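Local atomic coordinates of CRISPR-associated protein CasA/Cse1 (Thermus thermophilus, PDB entry 4AN8), a protein that probably helps CRISPR-based adaptive immunity recognise invading nucleic acids, as a subunit of the Cascade ribonucleoprotein complex. Residues 28-31 and 32-36; 74-77 and 78-81; 242-245 and 246-249; 299-302 and 303-307; 322-325 and 326-330. All blocks are in the same frame, centred on the assembly; numbering follows the deposited sequence. Where two conformers were deposited one is given.

Contact 1 of 5, residues 28-31 and 32-36; sequences VEVG and IGEAL
The carboxylate of Glu-34 is covered on one face by a methyl of Val-30. CG1 of Val-30 lies 3.7 Å from CD of Glu-34 and nearly as close to both of its oxygens. The two side chains cross at about a right angle. OE1 of Glu-34 accepts a hydrogen bond from water 1 at 2.7 Å. That water in turn accepts from Gly-31 N at 3.0 Å. The other oxygen, OE2, forms a salt bridge with Arg-38, just past the end of the helix. Glu-34 reaches back over the strand because its CG is anti to the backbone N (chi1 -176°) and its chain is extended beyond that.

The second flat group is the peptide carbonyl of Gly-31. Its O accepts the N-H of Ala-35 at 3.0 Å, in the carbonyl plane. The N-H...O angle is 159°. CB of Ala-35 packs beside the same oxygen at 3.4 Å, and 3.9 Å from CG2 of Val-30. Gly-31 holds the N-cap position, where strand 26-30 gives way to helix 32-37. Beyond the turn, Ile-32 and Leu-36 pack on helix 50-67.

The chemistry is that of a strand-to-helix corner. Gly-31 is gripped at both ends of its backbone, directly at O and through water at N. The negative charge of Glu-34 is shared between water and Arg-38, which probably keeps it ionised.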
loop_
_atom_site.group_PDB
_atom_site.type_symbol
_atom_site.label_atom_id
_atom_site.label_comp_id
_atom_site.label_asym_id
_atom_site.label_seq_id
_atom_site.Cartn_x
_atom_site.Cartn_y
_atom_site.Cartn_z
ATOM N N VAL A 28 -5.369 -15.884 15.152
ATOM C CA VAL A 28 -6.766 -16.131 15.481
ATOM C C VAL A 28 -7.603 -15.159 14.662
ATOM O O VAL A 28 -7.064 -14.262 14.041
ATOM C CB VAL A 28 -7.065 -15.953 16.989
ATOM C CG1 VAL A 28 -6.368 -17.017 17.781
ATOM C CG2 VAL A 28 -6.601 -14.597 17.465
ATOM N N GLU A 29 -8.911 -15.352 14.641
ATOM C CA GLU A 29 -9.766 -14.441 13.902
ATOM C C GLU A 29 -10.786 -13.818 14.836
ATOM O O GLU A 29 -11.374 -14.497 15.689
ATOM C CB GLU A 29 -10.401 -15.123 12.676
ATOM C CG GLU A 29 -9.358 -15.508 11.614
ATOM C CD GLU A 29 -9.957 -16.056 10.313
ATOM O OE1 GLU A 29 -11.194 -16.085 10.179
ATOM O OE2 GLU A 29 -9.187 -16.459 9.414
ATOM N N VAL A 30 -10.949 -12.509 14.683
ATOM C CA VAL A 30 -11.821 -11.720 15.514
ATOM C C VAL A 30 -12.737 -10.860 14.634
ATOM O O VAL A 30 -12.530 -10.746 13.408
ATOM C CB VAL A 30 -10.979 -10.799 16.433
ATOM C CG1 VAL A 30 -10.028 -11.650 17.297
ATOM C CG2 VAL A 30 -10.203 -9.758 15.607
ATOM N N GLY A 31 -13.758 -10.285 15.255
ATOM C CA GLY A 31 -14.652 -9.376 14.573
ATOM C C GLY A 31 -14.187 -7.962 14.843
ATOM O O GLY A 31 -13.207 -7.753 15.577
ATOM N N ILE A 32 -14.874 -6.992 14.250
ATOM C CA ILE A 32 -14.489 -5.596 14.366
ATOM C C ILE A 32 -14.522 -5.118 15.815
ATOM O O ILE A 32 -13.631 -4.394 16.241
ATOM C CB ILE A 32 -15.396 -4.715 13.493
ATOM C CG1 ILE A 32 -15.109 -4.975 12.006
ATOM C CG2 ILE A 32 -15.226 -3.227 13.828
ATOM C CD1 ILE A 32 -16.163 -4.399 11.074
ATOM N N GLY A 33 -15.542 -5.518 16.580
ATOM C CA GLY A 33 -15.640 -5.092 17.964
ATOM C C GLY A 33 -14.405 -5.423 18.802
ATOM O O GLY A 33 -13.799 -4.550 19.424
ATOM N N GLU A 34 -14.031 -6.692 18.814
ATOM C CA GLU A 34 -12.859 -7.139 19.545
ATOM C C GLU A 34 -11.559 -6.539 18.999
ATOM O O GLU A 34 -10.653 -6.206 19.760
ATOM C CB GLU A 34 -12.771 -8.662 19.520
ATOM C CG GLU A 34 -11.620 -9.209 20.334
ATOM C CD GLU A 34 -11.637 -10.723 20.456
ATOM O OE1 GLU A 34 -12.609 -11.370 19.995
ATOM O OE2 GLU A 34 -10.669 -11.274 21.025
ATOM N N ALA A 35 -11.455 -6.422 17.683
ATOM C CA ALA A 35 -10.265 -5.856 17.085
ATOM C C ALA A 35 -10.015 -4.451 17.631
ATOM O O ALA A 35 -8.883 -4.082 17.873
ATOM C CB ALA A 35 -10.387 -5.829 15.561
ATOM N N LEU A 36 -11.081 -3.680 17.816
ATOM C CA LEU A 36 -10.979 -2.302 18.284
ATOM C C LEU A 36 -10.837 -2.198 19.806
ATOM O O LEU A 36 -9.884 -1.622 20.304
ATOM C CB LEU A 36 -12.202 -1.498 17.818
ATOM C CG LEU A 36 -12.298 -1.248 16.300
ATOM C CD1 LEU A 36 -13.336 -0.155 16.001
ATOM C CD2 LEU A 36 -10.909 -0.863 15.801
HETATM O O HOH W 1 -14.369 -11.264 17.994
#

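Contact 2 of 5, residues 74-77 and 78-81; sequences PEDV and LDWW
Trp-80 folds its indole back over the backbone of Asp-76, one turn earlier in alpha helix 74-83. The contact is the ordinary i to i+4 spacing of such a helix. From CB, which rests 3.6 Å from Val-77 O, the side chain leaves with CG anti to its own carbonyl carbon (chi1 -56°). This swings the ring toward the preceding turn. CG and CD2 then each come within 3.3 Å of Asp-76 O. That oxygen lies over one face of the ring, offset toward the rim. Further out, CE3 passes by CA of Val-77. At the far end CZ2 meets CB of Asp-76, at 4.2 Å.

The same carbonyl of Asp-76 also accepts the N-H of Trp-80 at 3.1 Å, so one residue both bonds the oxygen and covers it. The same i to i+4 bonding joins Leu-78 N to Pro-74 O, Asp-79 N to Glu-75 O and Trp-81 N to Val-77 O.

Two acidic groups lie near each other on the polar side. Asp-79 is poorly ordered; its OD1 forms a salt bridge with Arg-82. Asp-76 uses OD2 for a weak hydrogen bond to Cys-73 N. Helix 199-206 covers Val-77 and both tryptophans, while helix 320-333 packs against Val-77, Leu-78 and Trp-81. The nearest charged atoms of the acidic pair, OD1 of Asp-76 and OD2 of Asp-79, stand 4.4 Å apart.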
loop_
_atom_site.group_PDB
_atom_site.type_symbol
_atom_site.label_atom_id
_atom_site.label_comp_id
_atom_site.label_asym_id
_atom_site.label_seq_id
_atom_site.Cartn_x
_atom_site.Cartn_y
_atom_site.Cartn_z
ATOM N N PRO A 74 -3.729 15.692 17.511
ATOM C CA PRO A 74 -2.744 14.642 17.778
ATOM C C PRO A 74 -2.672 14.369 19.274
ATOM O O PRO A 74 -2.441 13.222 19.656
ATOM C CB PRO A 74 -1.424 15.232 17.266
ATOM C CG PRO A 74 -1.800 16.410 16.406
ATOM C CD PRO A 74 -3.134 16.892 16.886
ATOM N N GLU A 75 -2.888 15.387 20.108
ATOM C CA GLU A 75 -2.905 15.206 21.564
ATOM C C GLU A 75 -3.864 14.090 22.011
ATOM O O GLU A 75 -3.536 13.291 22.900
ATOM C CB GLU A 75 -3.257 16.517 22.276
ATOM C CG GLU A 75 -2.128 17.551 22.324
ATOM C CD GLU A 75 -1.840 18.211 20.980
ATOM O OE1 GLU A 75 -2.715 18.193 20.084
ATOM O OE2 GLU A 75 -0.727 18.761 20.823
ATOM N N ASP A 76 -5.039 14.032 21.391
ATOM C CA ASP A 76 -5.995 12.967 21.666
ATOM C C ASP A 76 -5.408 11.588 21.401
ATOM O O ASP A 76 -5.642 10.655 22.163
ATOM C CB ASP A 76 -7.271 13.152 20.847
ATOM C CG ASP A 76 -7.958 14.462 21.146
ATOM O OD1 ASP A 76 -7.720 15.007 22.236
ATOM O OD2 ASP A 76 -8.718 14.961 20.297
ATOM N N VAL A 77 -4.653 11.453 20.317
ATOM C CA VAL A 77 -4.097 10.155 19.958
ATOM C C VAL A 77 -3.091 9.755 21.030
ATOM O O VAL A 77 -3.025 8.594 21.434
ATOM C CB VAL A 77 -3.424 10.190 18.556
ATOM C CG1 VAL A 77 -2.751 8.874 18.264
ATOM C CG2 VAL A 77 -4.470 10.487 17.475
ATOM N N LEU A 78 -2.325 10.742 21.489
ATOM C CA LEU A 78 -1.335 10.571 22.547
ATOM C C LEU A 78 -1.970 10.102 23.853
ATOM O O LEU A 78 -1.497 9.151 24.488
ATOM C CB LEU A 78 -0.612 11.897 22.784
ATOM C CG LEU A 78 0.674 12.120 22.003
ATOM C CD1 LEU A 78 1.162 13.550 22.165
ATOM C CD2 LEU A 78 1.724 11.123 22.483
ATOM N N ASP A 79 -3.039 10.778 24.252
ATOM C CA ASP A 79 -3.839 10.315 25.373
ATOM C C ASP A 79 -4.140 8.825 25.233
ATOM O O ASP A 79 -3.825 8.044 26.127
ATOM C CB ASP A 79 -5.161 11.090 25.458
ATOM C CG ASP A 79 -5.026 12.406 26.198
ATOM O OD1 ASP A 79 -4.380 12.422 27.266
ATOM O OD2 ASP A 79 -5.572 13.424 25.718
ATOM N N TRP A 80 -4.762 8.429 24.122
ATOM C CA TRP A 80 -5.176 7.038 23.972
ATOM C C TRP A 80 -3.972 6.127 24.014
ATOM O O TRP A 80 -4.061 5.000 24.478
ATOM C CB TRP A 80 -5.964 6.828 22.679
ATOM C CG TRP A 80 -7.129 7.738 22.610
ATOM C CD1 TRP A 80 -7.802 8.283 23.667
ATOM C CD2 TRP A 80 -7.760 8.241 21.425
ATOM N NE1 TRP A 80 -8.823 9.083 23.213
ATOM C CE2 TRP A 80 -8.816 9.080 21.841
ATOM C CE3 TRP A 80 -7.540 8.055 20.057
ATOM C CZ2 TRP A 80 -9.641 9.746 20.939
ATOM C CZ3 TRP A 80 -8.362 8.711 19.159
ATOM C CH2 TRP A 80 -9.402 9.544 19.603
ATOM N N TRP A 81 -2.848 6.620 23.523
ATOM C CA TRP A 81 -1.613 5.857 23.581
ATOM C C TRP A 81 -1.223 5.650 25.042
ATOM O O TRP A 81 -0.918 4.541 25.454
ATOM C CB TRP A 81 -0.482 6.586 22.841
ATOM C CG TRP A 81 0.736 5.762 22.711
ATOM C CD1 TRP A 81 1.534 5.310 23.729
ATOM C CD2 TRP A 81 1.317 5.262 21.493
ATOM N NE1 TRP A 81 2.568 4.563 23.221
ATOM C CE2 TRP A 81 2.462 4.518 21.852
ATOM C CE3 TRP A 81 0.985 5.375 20.137
ATOM C CZ2 TRP A 81 3.288 3.889 20.894
ATOM C CZ3 TRP A 81 1.802 4.736 19.188
ATOM C CH2 TRP A 81 2.934 4.009 19.576
#

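Contact 3 of 5, residues 242-245 and 246-249; sequences TRVY and TWPA
The last turn of helix 241-245 ends here, and Thr-246 is the first residue to leave helical geometry. OG1 of Thr-246 donates to Thr-242 O at 2.7 Å, with the donor tilted 18° from the carbonyl plane. With chi1 at 63°, OG1 sits between the backbone N and the carbonyl carbon, facing back along the helix. The same hydroxyl is also hydrogen-bonded to Ile-218 N. Thr-242 O receives the backbone N-H of Thr-246 as well, but that bond is weak.

The turn then tightens. Trp-247 N bonds to Val-244 O at 3.3 Å, approaching from above the carbonyl plane. The carbonyl of Arg-243 takes a hydrogen bond from water 2 at 3.0 Å. It also lies at the edge of the Trp-247 indole, near its plane. CG and CD of Arg-243 meet the outer atoms of the six-membered ring, CG 3.8 Å from CZ3 of Trp-247. The chain bends at chi3, and NH1 goes on to bond Thr-239 O and Asp-214 O. The guanidinium and ring planes stand at 90°. CD of Pro-248 sits 3.7 Å above one indole face.

Tyr-245 and Thr-246 meet helix 50-67, and Trp-247 packs on strand 261-273. This is a helix C-terminus whose first non-helical residue, a threonine, turns its hydroxyl back to the carbonyl four residues earlier; an inverse gamma turn at Pro-248 then leads into strand 250-256.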
loop_
_atom_site.group_PDB
_atom_site.type_symbol
_atom_site.label_atom_id
_atom_site.label_comp_id
_atom_site.label_asym_id
_atom_site.label_seq_id
_atom_site.Cartn_x
_atom_site.Cartn_y
_atom_site.Cartn_z
ATOM N N THR A 242 -13.529 8.681 5.090
ATOM C CA THR A 242 -14.134 7.381 5.324
ATOM C C THR A 242 -14.997 6.955 4.165
ATOM O O THR A 242 -15.241 5.756 3.985
ATOM C CB THR A 242 -14.923 7.324 6.637
ATOM O OG1 THR A 242 -16.133 8.076 6.506
ATOM C CG2 THR A 242 -14.082 7.905 7.755
ATOM N N ARG A 243 -15.461 7.917 3.371
ATOM C CA ARG A 243 -16.246 7.569 2.180
ATOM C C ARG A 243 -15.283 6.888 1.213
ATOM O O ARG A 243 -15.589 5.884 0.609
ATOM C CB ARG A 243 -16.887 8.819 1.537
ATOM C CG ARG A 243 -17.525 8.560 0.178
ATOM C CD ARG A 243 -18.161 9.839 -0.452
ATOM N NE ARG A 243 -19.194 10.429 0.408
ATOM C CZ ARG A 243 -19.033 11.577 1.072
ATOM N NH1 ARG A 243 -17.906 12.287 0.970
ATOM N NH2 ARG A 243 -20.007 12.037 1.831
ATOM N N VAL A 244 -14.101 7.450 1.078
ATOM C CA VAL A 244 -13.078 6.821 0.261
ATOM C C VAL A 244 -12.553 5.483 0.820
ATOM O O VAL A 244 -12.405 4.546 0.070
ATOM C CB VAL A 244 -11.972 7.811 -0.098
ATOM C CG1 VAL A 244 -10.846 7.106 -0.878
ATOM C CG2 VAL A 244 -12.583 8.925 -0.946
ATOM N N TYR A 245 -12.329 5.387 2.128
ATOM C CA TYR A 245 -11.948 4.117 2.775
ATOM C C TYR A 245 -12.965 2.997 2.539
ATOM O O TYR A 245 -12.628 1.811 2.557
ATOM C CB TYR A 245 -11.835 4.304 4.294
ATOM C CG TYR A 245 -10.557 4.960 4.788
ATOM C CD1 TYR A 245 -9.559 5.403 3.898
ATOM C CD2 TYR A 245 -10.352 5.143 6.149
ATOM C CE1 TYR A 245 -8.399 5.989 4.371
ATOM C CE2 TYR A 245 -9.192 5.726 6.632
ATOM C CZ TYR A 245 -8.222 6.142 5.751
ATOM O OH TYR A 245 -7.092 6.728 6.266
ATOM N N THR A 246 -14.228 3.366 2.374
ATOM C CA THR A 246 -15.263 2.359 2.230
ATOM C C THR A 246 -15.983 2.490 0.892
ATOM O O THR A 246 -17.138 2.135 0.771
ATOM C CB THR A 246 -16.285 2.470 3.380
ATOM O OG1 THR A 246 -16.948 3.740 3.306
ATOM C CG2 THR A 246 -15.571 2.303 4.766
ATOM N N TRP A 247 -15.280 3.001 -0.110
ATOM C CA TRP A 247 -15.871 3.232 -1.415
ATOM C C TRP A 247 -16.519 1.992 -2.056
ATOM O O TRP A 247 -15.896 0.921 -2.131
ATOM C CB TRP A 247 -14.789 3.749 -2.353
ATOM C CG TRP A 247 -15.327 4.332 -3.595
ATOM C CD1 TRP A 247 -15.494 3.699 -4.796
ATOM C CD2 TRP A 247 -15.808 5.675 -3.771
ATOM N NE1 TRP A 247 -16.044 4.574 -5.713
ATOM C CE2 TRP A 247 -16.241 5.792 -5.106
ATOM C CE3 TRP A 247 -15.914 6.784 -2.925
ATOM C CZ2 TRP A 247 -16.758 6.982 -5.621
ATOM C CZ3 TRP A 247 -16.435 7.963 -3.434
ATOM C CH2 TRP A 247 -16.855 8.050 -4.773
ATOM N N PRO A 248 -17.757 2.147 -2.587
ATOM C CA PRO A 248 -18.368 1.029 -3.321
ATOM C C PRO A 248 -17.981 1.015 -4.805
ATOM O O PRO A 248 -18.726 1.534 -5.636
ATOM C CB PRO A 248 -19.866 1.302 -3.165
ATOM C CG PRO A 248 -19.949 2.801 -3.168
ATOM C CD PRO A 248 -18.674 3.298 -2.470
ATOM N N ALA A 249 -16.838 0.413 -5.145
ATOM C CA ALA A 249 -16.310 0.497 -6.508
ATOM C C ALA A 249 -17.051 -0.402 -7.494
ATOM O O ALA A 249 -17.089 -0.126 -8.694
ATOM C CB ALA A 249 -14.849 0.160 -6.520
HETATM O O HOH W 2 -18.463 4.908 0.531
#

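Contact 4 of 5, residues 299-302 and 303-307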
loop_
_atom_site.group_PDB
_atom_site.type_symbol
_atom_site.label_atom_id
_atom_site.label_comp_id
_atom_site.label_asym_id
_atom_site.label_seq_id
_atom_site.Cartn_x
_atom_site.Cartn_y
_atom_site.Cartn_z
ATOM N N GLU A 299 7.415 -2.571 -11.037
ATOM C CA GLU A 299 7.861 -3.931 -11.307
ATOM C C GLU A 299 9.333 -4.166 -10.996
ATOM O O GLU A 299 9.684 -5.149 -10.342
ATOM C CB GLU A 299 7.567 -4.315 -12.758
ATOM C CG GLU A 299 8.157 -5.651 -13.151
ATOM C CD GLU A 299 7.215 -6.483 -13.995
ATOM O OE1 GLU A 299 6.919 -6.079 -15.142
ATOM O OE2 GLU A 299 6.775 -7.545 -13.509
ATOM N N GLU A 300 10.204 -3.282 -11.456
ATOM C CA GLU A 300 11.619 -3.534 -11.230
ATOM C C GLU A 300 12.353 -2.441 -10.438
ATOM O O GLU A 300 13.396 -2.706 -9.836
ATOM C CB GLU A 300 12.312 -3.899 -12.548
ATOM C CG GLU A 300 11.786 -5.218 -13.125
ATOM C CD GLU A 300 12.385 -5.587 -14.472
ATOM O OE1 GLU A 300 13.245 -4.835 -14.978
ATOM O OE2 GLU A 300 11.991 -6.637 -15.025
ATOM N N ARG A 301 11.782 -1.237 -10.403
ATOM C CA ARG A 301 12.357 -0.115 -9.665
ATOM C C ARG A 301 12.076 -0.137 -8.151
ATOM O O ARG A 301 10.936 -0.094 -7.716
ATOM C CB ARG A 301 11.865 1.193 -10.284
ATOM C CG ARG A 301 12.237 2.456 -9.544
ATOM C CD ARG A 301 11.452 3.628 -10.115
ATOM N NE ARG A 301 11.693 4.865 -9.383
ATOM C CZ ARG A 301 12.713 5.682 -9.614
ATOM N NH1 ARG A 301 13.585 5.389 -10.567
ATOM N NH2 ARG A 301 12.858 6.792 -8.897
ATOM N N SER A 302 13.137 -0.181 -7.358
ATOM C CA SER A 302 13.040 -0.151 -5.899
ATOM C C SER A 302 12.201 1.015 -5.414
ATOM O O SER A 302 12.407 2.149 -5.827
ATOM C CB SER A 302 14.440 -0.060 -5.269
ATOM O OG SER A 302 15.165 -1.267 -5.438
ATOM N N PHE A 303 11.270 0.743 -4.510
ATOM C CA PHE A 303 10.343 1.768 -4.066
ATOM C C PHE A 303 10.984 2.946 -3.301
ATOM O O PHE A 303 10.583 4.099 -3.465
ATOM C CB PHE A 303 9.222 1.153 -3.231
ATOM C CG PHE A 303 8.143 2.121 -2.911
ATOM C CD1 PHE A 303 7.382 2.672 -3.925
ATOM C CD2 PHE A 303 7.928 2.538 -1.604
ATOM C CE1 PHE A 303 6.365 3.617 -3.620
ATOM C CE2 PHE A 303 6.938 3.468 -1.295
ATOM C CZ PHE A 303 6.158 4.011 -2.298
ATOM N N TRP A 304 11.969 2.657 -2.464
ATOM C CA TRP A 304 12.599 3.690 -1.649
ATOM C C TRP A 304 13.250 4.761 -2.523
ATOM O O TRP A 304 13.574 5.856 -2.049
ATOM C CB TRP A 304 13.609 3.094 -0.647
ATOM C CG TRP A 304 14.622 2.167 -1.271
ATOM C CD1 TRP A 304 14.522 0.816 -1.395
ATOM C CD2 TRP A 304 15.869 2.534 -1.879
ATOM N NE1 TRP A 304 15.630 0.307 -2.029
ATOM C CE2 TRP A 304 16.481 1.342 -2.329
ATOM C CE3 TRP A 304 16.537 3.744 -2.063
ATOM C CZ2 TRP A 304 17.731 1.332 -2.981
ATOM C CZ3 TRP A 304 17.793 3.731 -2.698
ATOM C CH2 TRP A 304 18.363 2.532 -3.155
ATOM N N ARG A 305 13.429 4.446 -3.800
ATOM C CA ARG A 305 14.006 5.401 -4.737
ATOM C C ARG A 305 13.141 6.634 -4.925
ATOM O O ARG A 305 13.616 7.659 -5.389
ATOM C CB ARG A 305 14.234 4.748 -6.087
ATOM C CG ARG A 305 15.439 3.866 -6.104
ATOM C CD ARG A 305 16.125 4.068 -7.415
ATOM N NE ARG A 305 16.042 2.885 -8.221
ATOM C CZ ARG A 305 16.338 2.838 -9.510
ATOM N NH1 ARG A 305 16.720 3.924 -10.173
ATOM N NH2 ARG A 305 16.224 1.680 -10.130
ATOM N N ASP A 306 11.867 6.531 -4.573
ATOM C CA ASP A 306 10.972 7.680 -4.642
ATOM C C ASP A 306 10.859 8.437 -3.318
ATOM O O ASP A 306 10.087 9.393 -3.235
ATOM C CB ASP A 306 9.572 7.242 -5.104
ATOM C CG ASP A 306 9.561 6.748 -6.530
ATOM O OD1 ASP A 306 10.115 7.431 -7.404
ATOM O OD2 ASP A 306 9.026 5.653 -6.788
ATOM N N PHE A 307 11.585 8.017 -2.283
ATOM C CA PHE A 307 11.396 8.614 -0.957
ATOM C C PHE A 307 11.782 10.109 -0.823
ATOM O O PHE A 307 11.272 10.786 0.072
ATOM C CB PHE A 307 12.086 7.818 0.161
ATOM C CG PHE A 307 11.350 6.566 0.595
ATOM C CD1 PHE A 307 10.125 6.211 0.032
ATOM C CD2 PHE A 307 11.895 5.741 1.580
ATOM C CE1 PHE A 307 9.477 5.068 0.443
ATOM C CE2 PHE A 307 11.258 4.607 1.998
ATOM C CZ PHE A 307 10.042 4.265 1.444
HETATM O O HOH W 3 15.952 -0.414 -8.333
#
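Arg-301 and Asp-306 form a salt bridge across a short 3-10 turn, residues 303-306. NH2 of Arg-301 donates to OD1 of Asp-306 at 3.2 Å. The nitrogen comes from above the carboxylate plane, 49° out of it, so the bond is not ideal. OD1 also makes a salt bridge with Arg-285, and this one oxygen serves two arginines. Arg-301 reaches it by staying extended from CG to NE.

Just ahead of the 3-10 turn, Arg-305 N donates to Ser-302 O at 3.2 Å from above the carbonyl plane. The turn itself is closed by Asp-306 N, which donates to Phe-303 O at 3.0 Å. Water 3 ties Ser-302 to Arg-305 again, accepting from Ser-302 N at 3.0 Å and from Arg-305 NH2 at 2.8 Å.

Arg-305 bends at chi2 and chi3 and crosses Arg-301. The guanidinium planes are 39° apart, and NH1 of Arg-301 lies 3.5 Å from NH1 of Arg-305. The like charges are probably offset by their acidic partners: Asp-306 for Arg-301, and Glu-386 for Arg-305. CB of Arg-305 lies 3.7 Å above one face of the Arg-301 guanidinium.

Outward, the turn is wedged between strand 354-364 and helix 429-446, where Ser-302 OG and Trp-304 NE1 both bond to OD1 of Asp-438. Beside that shared acceptor, CB of Ser-302 touches NE1 of Trp-304 at 3.5 Å.

Contact 5 of 5, residues 322-325 and 326-330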
loop_
_atom_site.group_PDB
_atom_site.type_symbol
_atom_site.label_atom_id
_atom_site.label_comp_id
_atom_site.label_asym_id
_atom_site.label_seq_id
_atom_site.Cartn_x
_atom_site.Cartn_y
_atom_site.Cartn_z
ATOM N N LEU A 322 2.055 8.992 7.295
ATOM C CA LEU A 322 3.495 9.050 7.607
ATOM C C LEU A 322 3.837 10.381 8.298
ATOM O O LEU A 322 4.600 10.418 9.253
ATOM C CB LEU A 322 4.344 8.853 6.343
ATOM C CG LEU A 322 5.875 9.019 6.485
ATOM C CD1 LEU A 322 6.406 8.066 7.543
ATOM C CD2 LEU A 322 6.610 8.793 5.169
ATOM N N GLU A 323 3.240 11.468 7.841
ATOM C CA GLU A 323 3.433 12.747 8.522
ATOM C C GLU A 323 2.949 12.650 9.962
ATOM O O GLU A 323 3.628 13.091 10.880
ATOM C CB GLU A 323 2.738 13.889 7.787
ATOM C CG GLU A 323 3.088 15.268 8.321
ATOM C CD GLU A 323 2.533 16.408 7.456
ATOM O OE1 GLU A 323 1.684 16.143 6.576
ATOM O OE2 GLU A 323 2.948 17.574 7.650
ATOM N N HIS A 324 1.774 12.057 10.154
ATOM C CA HIS A 324 1.169 11.920 11.489
ATOM C C HIS A 324 1.992 10.984 12.392
ATOM O O HIS A 324 2.281 11.323 13.536
ATOM C CB HIS A 324 -0.275 11.430 11.351
ATOM C CG HIS A 324 -0.863 10.871 12.605
ATOM N ND1 HIS A 324 -1.330 11.663 13.631
ATOM C CD2 HIS A 324 -1.090 9.593 12.991
ATOM C CE1 HIS A 324 -1.823 10.901 14.588
ATOM N NE2 HIS A 324 -1.691 9.638 14.225
ATOM N N ALA A 325 2.391 9.826 11.870
ATOM C CA ALA A 325 3.201 8.891 12.646
ATOM C C ALA A 325 4.522 9.550 13.073
ATOM O O ALA A 325 4.929 9.457 14.233
ATOM C CB ALA A 325 3.471 7.612 11.856
ATOM N N GLU A 326 5.170 10.221 12.133
ATOM C CA GLU A 326 6.425 10.912 12.419
ATOM C C GLU A 326 6.245 11.898 13.580
ATOM O O GLU A 326 7.009 11.873 14.547
ATOM C CB GLU A 326 6.938 11.621 11.164
ATOM C CG GLU A 326 8.445 11.807 11.113
ATOM C CD GLU A 326 8.898 13.189 11.571
ATOM O OE1 GLU A 326 8.045 14.012 11.976
ATOM O OE2 GLU A 326 10.115 13.452 11.513
ATOM N N ASN A 327 5.229 12.751 13.497
ATOM C CA ASN A 327 4.938 13.708 14.559
ATOM C C ASN A 327 4.655 13.006 15.897
ATOM O O ASN A 327 5.256 13.328 16.929
ATOM C CB ASN A 327 3.777 14.609 14.141
ATOM C CG ASN A 327 3.429 15.646 15.188
ATOM O OD1 ASN A 327 2.319 15.645 15.727
ATOM N ND2 ASN A 327 4.374 16.549 15.478
ATOM N N LEU A 328 3.758 12.029 15.876
ATOM C CA LEU A 328 3.520 11.230 17.060
ATOM C C LEU A 328 4.823 10.641 17.624
ATOM O O LEU A 328 5.019 10.588 18.841
ATOM C CB LEU A 328 2.527 10.105 16.760
ATOM C CG LEU A 328 1.678 9.671 17.949
ATOM C CD1 LEU A 328 0.824 10.857 18.438
ATOM C CD2 LEU A 328 0.784 8.471 17.586
ATOM N N GLN A 329 5.711 10.184 16.752
ATOM C CA GLN A 329 6.922 9.541 17.244
ATOM C C GLN A 329 7.799 10.533 18.008
ATOM O O GLN A 329 8.429 10.181 19.006
ATOM C CB GLN A 329 7.702 8.880 16.111
ATOM C CG GLN A 329 8.951 8.150 16.596
ATOM C CD GLN A 329 9.577 7.282 15.515
ATOM O OE1 GLN A 329 9.774 6.089 15.713
ATOM N NE2 GLN A 329 9.868 7.873 14.360
ATOM N N GLY A 330 7.832 11.774 17.535
ATOM C CA GLY A 330 8.534 12.840 18.229
ATOM C C GLY A 330 7.953 13.127 19.607
ATOM O O GLY A 330 8.682 13.201 20.591
HETATM O O HOH W 4 5.719 15.256 11.083
#
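Glu-323 O is held by two donors that link the turns of helix 320-333. Asn-327 N gives its hydrogen at 3.1 Å, nearly straight, with an N-H...O angle of 168°. Water 4 donates to the same oxygen at 3.0 Å. In the conformer given, the water also donates to OE1 of Glu-326. That bridge is doubtful, because Glu-326 takes two positions in the crystal.

Three more backbone bonds cross between the segments. Leu-328 N meets His-324 O at 2.9 Å, almost in line with the carbonyl bond. Gln-329 N lies closer still, 2.7 Å from Ala-325 O, though its angle of 146° is less straight. Glu-326 N bonds to Leu-322 O at 2.9 Å.

The side chains sort by face. His-324 and Leu-328 stand one turn apart on the same side, and NE2 of His-324 comes 4.3 Å from CD2 of Leu-328. The imidazole NE2 is hydrogen-bonded to Leu-204 O, which probably helps to fix the rotation of the ring in a buried setting. Leu-205 of helix 199-206 covers Ala-325 and Leu-328. Around the helix, Gln-329 runs extended, and its NE2 is satisfied by Leu-365 O. Glu-326 bends at chi2; in the conformer given its OE2 bonds to Leu-370 N, which is equally uncertain.

His-324 and Gln-329, both buried, thus bond to backbone carbonyls of neighbouring parts of the chain. This is a regular alpha helix, i to i+4 bonded, packed against helices 74-83 and 199-206.

How the contacts relate
The five contacts come in series along the chain, from strand 26-30 to helix 320-333. Only contacts 2 and 5 touch. Their centres are 12 Å apart, and helices 74-83 and 320-333 meet there: CG1 of Val-77 lies 3.6 Å from CD2 of Leu-328. Contacts 1 and 3 both pack on helix 50-67, with centres about 21 Å apart. Contact 4 lies on the opposite side of the chain's centre from contacts 1 and 3, beside helix 429-446. Helix 320-333 follows it in the chain. Contacts 4 and 5 approach to about 7 Å at their nearest atoms without touching, their centres about 22 Å apart.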